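Local atomic coordinates of nucleoprotein (Sendai virus, PDB entry 6M7D), a protein that coats the viral RNA genome, one subunit to every six nucleotides, forming the helical nucleocapsid that shields it from nucleases and serves as template for transcription and replication. Residues 68-79 against 221-232. Residues are numbered along the deposited sequence; the frame is centred on the assembly and turned at random.
Sequences HSQRGGFLVSLL and SVMRSQQSLVSL
Leu229 and Val222 fit as knobs into two holes on the surface of helix 68-79. Leu229 drops into the hole formed by Gly72, Leu75, Val76 and Leu79: its chi1 of 169°, with CG anti to the backbone N, carries the branch toward that helix, where CD2 meets Leu75 CD1 at 3.6 Å while CD1 reaches Leu79 CD1, the two side chains crossing nearly at right angles, and also touches Val76 CG2. Leu232 extends this apolar row by one turn, its CD2 lying 3.6 Å from Val76 CG2. Val222 fills the other hole, among His68, Arg71, Gly72 and Leu75. Its CG1 comes to 3.4 Å from Gly72 N, and its CG2 lies over one face of the Arg71 guanidinium. The missing side chain of Gly72 leaves room that Gln226 CG takes.

The two knobs come from either side of a break at Gln226, Val222 before it and Leu229 after it. Here the chain leaves helix 213-225 and, from the N-cap position, starts helix 227-239; residues 221-225 cross 68-79 at -111°, whereas residues 227-232 run at only 20° to it. The contact thus packs the corner between two consecutive helices against helix 68-79, within the region that, by similarity, forms the globular Ncore; strand 33-40 and helix 47-62 also touch helix 68-79.

Polar contacts gather at the start of helix 68-79. His68 ND1 gives Ser225 OG a weak, strongly bent hydrogen bond of 2.9 Å, and Arg71 NH1 lies over one face of the same imidazole. Ser225 OG also accepts from Gln226 NE2, nearly in the plane of that amide, at 3.2 Å. Bent at chi2, the Gln226 chain brings its amide alongside Ser69, with OE1 3.5 Å from Ser69 CA. Arg71 NE finds its acceptor in Ser61 O, on helix 47-62.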
loop_
_atom_site.group_PDB
_atom_site.type_symbol
_atom_site.label_atom_id
_atom_site.label_comp_id
_atom_site.label_asym_id
_atom_site.label_seq_id
_atom_site.Cartn_x
_atom_site.Cartn_y
_atom_site.Cartn_z
ATOM N N HIS A 68 -8.319 -12.066 15.146
ATOM C CA HIS A 68 -7.671 -11.295 14.051
ATOM C C HIS A 68 -6.191 -11.672 13.948
ATOM O O HIS A 68 -5.697 -11.770 12.810
ATOM C CB HIS A 68 -7.902 -9.790 14.238
ATOM C CG HIS A 68 -9.179 -9.311 13.637
ATOM N ND1 HIS A 68 -9.228 -8.692 12.404
ATOM C CD2 HIS A 68 -10.452 -9.369 14.081
ATOM C CE1 HIS A 68 -10.475 -8.381 12.119
ATOM N NE2 HIS A 68 -11.245 -8.787 13.131
ATOM N N SER A 69 -5.507 -11.862 15.079
ATOM C CA SER A 69 -4.112 -12.271 15.006
ATOM C C SER A 69 -3.972 -13.619 14.315
ATOM O O SER A 69 -3.044 -13.830 13.529
ATOM C CB SER A 69 -3.505 -12.316 16.404
ATOM O OG SER A 69 -3.548 -13.628 16.929
ATOM N N GLN A 70 -4.901 -14.540 14.570
ATOM C CA GLN A 70 -4.821 -15.848 13.930
ATOM C C GLN A 70 -5.146 -15.755 12.447
ATOM O O GLN A 70 -4.541 -16.445 11.622
ATOM C CB GLN A 70 -5.750 -16.837 14.627
ATOM C CG GLN A 70 -5.401 -18.277 14.322
ATOM C CD GLN A 70 -3.902 -18.496 14.198
ATOM O OE1 GLN A 70 -3.165 -18.384 15.176
ATOM N NE2 GLN A 70 -3.445 -18.800 12.990
ATOM N N ARG A 71 -6.110 -14.908 12.086
ATOM C CA ARG A 71 -6.386 -14.677 10.675
ATOM C C ARG A 71 -5.192 -14.035 9.984
ATOM O O ARG A 71 -4.871 -14.368 8.836
ATOM C CB ARG A 71 -7.633 -13.812 10.535
ATOM C CG ARG A 71 -8.843 -14.394 11.210
ATOM C CD ARG A 71 -9.921 -13.357 11.379
ATOM N NE ARG A 71 -10.348 -12.807 10.103
ATOM C CZ ARG A 71 -11.320 -11.916 9.966
ATOM N NH1 ARG A 71 -11.966 -11.479 11.032
ATOM N NH2 ARG A 71 -11.648 -11.465 8.768
ATOM N N GLY A 72 -4.515 -13.117 10.668
ATOM C CA GLY A 72 -3.284 -12.575 10.132
ATOM C C GLY A 72 -2.206 -13.623 9.979
ATOM O O GLY A 72 -1.397 -13.553 9.058
ATOM N N GLY A 73 -2.187 -14.613 10.867
ATOM C CA GLY A 73 -1.241 -15.705 10.724
ATOM C C GLY A 73 -1.577 -16.639 9.584
ATOM O O GLY A 73 -0.684 -17.216 8.969
ATOM N N PHE A 74 -2.861 -16.794 9.280
ATOM C CA PHE A 74 -3.242 -17.553 8.093
ATOM C C PHE A 74 -2.860 -16.809 6.823
ATOM O O PHE A 74 -2.422 -17.421 5.842
ATOM C CB PHE A 74 -4.735 -17.846 8.112
ATOM C CG PHE A 74 -5.098 -18.982 8.995
ATOM C CD1 PHE A 74 -4.567 -20.232 8.773
ATOM C CD2 PHE A 74 -5.947 -18.799 10.063
ATOM C CE1 PHE A 74 -4.890 -21.278 9.587
ATOM C CE2 PHE A 74 -6.269 -19.843 10.880
ATOM C CZ PHE A 74 -5.742 -21.084 10.641
ATOM N N LEU A 75 -3.008 -15.487 6.824
ATOM C CA LEU A 75 -2.518 -14.702 5.698
ATOM C C LEU A 75 -1.000 -14.775 5.593
ATOM O O LEU A 75 -0.451 -14.811 4.490
ATOM C CB LEU A 75 -2.984 -13.256 5.823
ATOM C CG LEU A 75 -4.406 -13.018 5.337
ATOM C CD1 LEU A 75 -4.757 -11.562 5.452
ATOM C CD2 LEU A 75 -4.554 -13.486 3.912
ATOM N N VAL A 76 -0.308 -14.803 6.729
ATOM C CA VAL A 76 1.143 -14.943 6.730
ATOM C C VAL A 76 1.547 -16.306 6.188
ATOM O O VAL A 76 2.526 -16.430 5.449
ATOM C CB VAL A 76 1.686 -14.704 8.150
ATOM C CG1 VAL A 76 3.067 -15.276 8.307
ATOM C CG2 VAL A 76 1.695 -13.228 8.460
ATOM N N SER A 77 0.793 -17.344 6.544
ATOM C CA SER A 77 1.004 -18.672 5.983
ATOM C C SER A 77 0.850 -18.651 4.471
ATOM O O SER A 77 1.668 -19.216 3.737
ATOM C CB SER A 77 0.006 -19.647 6.598
ATOM O OG SER A 77 0.325 -19.925 7.941
ATOM N N LEU A 78 -0.216 -18.013 3.994
ATOM C CA LEU A 78 -0.454 -17.925 2.562
ATOM C C LEU A 78 0.690 -17.216 1.855
ATOM O O LEU A 78 1.172 -17.682 0.818
ATOM C CB LEU A 78 -1.774 -17.208 2.311
ATOM C CG LEU A 78 -2.244 -17.118 0.869
ATOM C CD1 LEU A 78 -2.246 -18.487 0.243
ATOM C CD2 LEU A 78 -3.625 -16.521 0.845
ATOM N N LEU A 79 1.145 -16.092 2.402
ATOM C CA LEU A 79 2.235 -15.365 1.769
ATOM C C LEU A 79 3.551 -16.125 1.855
ATOM O O LEU A 79 4.423 -15.943 1.002
ATOM C CB LEU A 79 2.386 -13.983 2.393
ATOM C CG LEU A 79 1.145 -13.099 2.431
ATOM C CD1 LEU A 79 1.237 -12.143 3.591
ATOM C CD2 LEU A 79 0.975 -12.351 1.139
ATOM N N SER A 221 -9.807 -6.015 6.535
ATOM C CA SER A 221 -10.020 -5.875 7.970
ATOM C C SER A 221 -8.894 -6.527 8.757
ATOM O O SER A 221 -8.394 -5.953 9.734
ATOM C CB SER A 221 -11.367 -6.476 8.350
ATOM O OG SER A 221 -11.207 -7.788 8.841
ATOM N N VAL A 222 -8.476 -7.723 8.344
ATOM C CA VAL A 222 -7.357 -8.378 9.013
ATOM C C VAL A 222 -6.088 -7.546 8.880
ATOM O O VAL A 222 -5.266 -7.491 9.800
ATOM C CB VAL A 222 -7.166 -9.800 8.461
ATOM C CG1 VAL A 222 -5.973 -10.452 9.092
ATOM C CG2 VAL A 222 -8.390 -10.613 8.734
ATOM N N MET A 223 -5.908 -6.882 7.740
ATOM C CA MET A 223 -4.734 -6.036 7.558
ATOM C C MET A 223 -4.815 -4.783 8.413
ATOM O O MET A 223 -3.800 -4.314 8.936
ATOM C CB MET A 223 -4.585 -5.658 6.094
ATOM C CG MET A 223 -4.098 -6.772 5.230
ATOM S SD MET A 223 -4.150 -6.321 3.507
ATOM C CE MET A 223 -3.172 -7.636 2.828
ATOM N N ARG A 224 -6.009 -4.213 8.545
ATOM C CA ARG A 224 -6.184 -3.044 9.393
ATOM C C ARG A 224 -5.900 -3.374 10.848
ATOM O O ARG A 224 -5.367 -2.543 11.589
ATOM C CB ARG A 224 -7.597 -2.498 9.242
ATOM C CG ARG A 224 -7.733 -1.436 8.191
ATOM C CD ARG A 224 -9.165 -1.000 8.071
ATOM N NE ARG A 224 -9.812 -1.592 6.909
ATOM C CZ ARG A 224 -10.870 -2.388 6.973
ATOM N NH1 ARG A 224 -11.403 -2.688 8.145
ATOM N NH2 ARG A 224 -11.396 -2.881 5.866
ATOM N N SER A 225 -6.254 -4.582 11.282
ATOM C CA SER A 225 -6.066 -4.921 12.686
ATOM C C SER A 225 -4.643 -5.375 12.968
ATOM O O SER A 225 -4.093 -5.082 14.033
ATOM C CB SER A 225 -7.065 -5.995 13.103
ATOM O OG SER A 225 -6.714 -7.247 12.556
ATOM N N GLN A 226 -4.027 -6.085 12.031
ATOM C CA GLN A 226 -2.745 -6.744 12.253
ATOM C C GLN A 226 -1.640 -5.934 11.600
ATOM O O GLN A 226 -1.387 -6.074 10.402
ATOM C CB GLN A 226 -2.769 -8.168 11.709
ATOM C CG GLN A 226 -3.682 -9.080 12.479
ATOM C CD GLN A 226 -3.524 -8.913 13.968
ATOM O OE1 GLN A 226 -2.463 -9.180 14.522
ATOM N NE2 GLN A 226 -4.579 -8.461 14.627
ATOM N N GLN A 227 -0.972 -5.102 12.397
ATOM C CA GLN A 227 0.177 -4.358 11.899
ATOM C C GLN A 227 1.371 -5.269 11.668
ATOM O O GLN A 227 2.309 -4.889 10.965
ATOM C CB GLN A 227 0.539 -3.244 12.879
ATOM C CG GLN A 227 1.396 -2.140 12.296
ATOM C CD GLN A 227 0.588 -1.096 11.575
ATOM O OE1 GLN A 227 0.191 -1.280 10.428
ATOM N NE2 GLN A 227 0.335 0.011 12.244
ATOM N N SER A 228 1.354 -6.472 12.242
ATOM C CA SER A 228 2.434 -7.426 12.009
ATOM C C SER A 228 2.414 -7.938 10.579
ATOM O O SER A 228 3.463 -8.092 9.948
ATOM C CB SER A 228 2.312 -8.590 12.983
ATOM O OG SER A 228 1.115 -9.306 12.748
ATOM N N LEU A 229 1.221 -8.209 10.056
ATOM C CA LEU A 229 1.092 -8.652 8.675
ATOM C C LEU A 229 1.504 -7.553 7.706
ATOM O O LEU A 229 2.217 -7.808 6.728
ATOM C CB LEU A 229 -0.346 -9.095 8.433
ATOM C CG LEU A 229 -0.844 -9.363 7.025
ATOM C CD1 LEU A 229 -0.281 -10.659 6.516
ATOM C CD2 LEU A 229 -2.348 -9.407 7.061
ATOM N N VAL A 230 1.075 -6.322 7.971
ATOM C CA VAL A 230 1.469 -5.191 7.140
ATOM C C VAL A 230 2.973 -4.987 7.201
ATOM O O VAL A 230 3.610 -4.665 6.194
ATOM C CB VAL A 230 0.703 -3.928 7.576
ATOM C CG1 VAL A 230 1.047 -2.755 6.683
ATOM C CG2 VAL A 230 -0.786 -4.194 7.557
ATOM N N SER A 231 3.567 -5.176 8.378
ATOM C CA SER A 231 5.013 -5.054 8.504
ATOM C C SER A 231 5.726 -6.136 7.715
ATOM O O SER A 231 6.747 -5.872 7.079
ATOM C CB SER A 231 5.417 -5.123 9.971
ATOM O OG SER A 231 5.099 -6.385 10.512
ATOM N N LEU A 232 5.211 -7.364 7.752
ATOM C CA LEU A 232 5.818 -8.441 6.983
ATOM C C LEU A 232 5.745 -8.160 5.492
ATOM O O LEU A 232 6.697 -8.423 4.755
ATOM C CB LEU A 232 5.133 -9.765 7.305
ATOM C CG LEU A 232 5.359 -10.880 6.292
ATOM C CD1 LEU A 232 6.652 -11.583 6.574
ATOM C CD2 LEU A 232 4.212 -11.851 6.308
#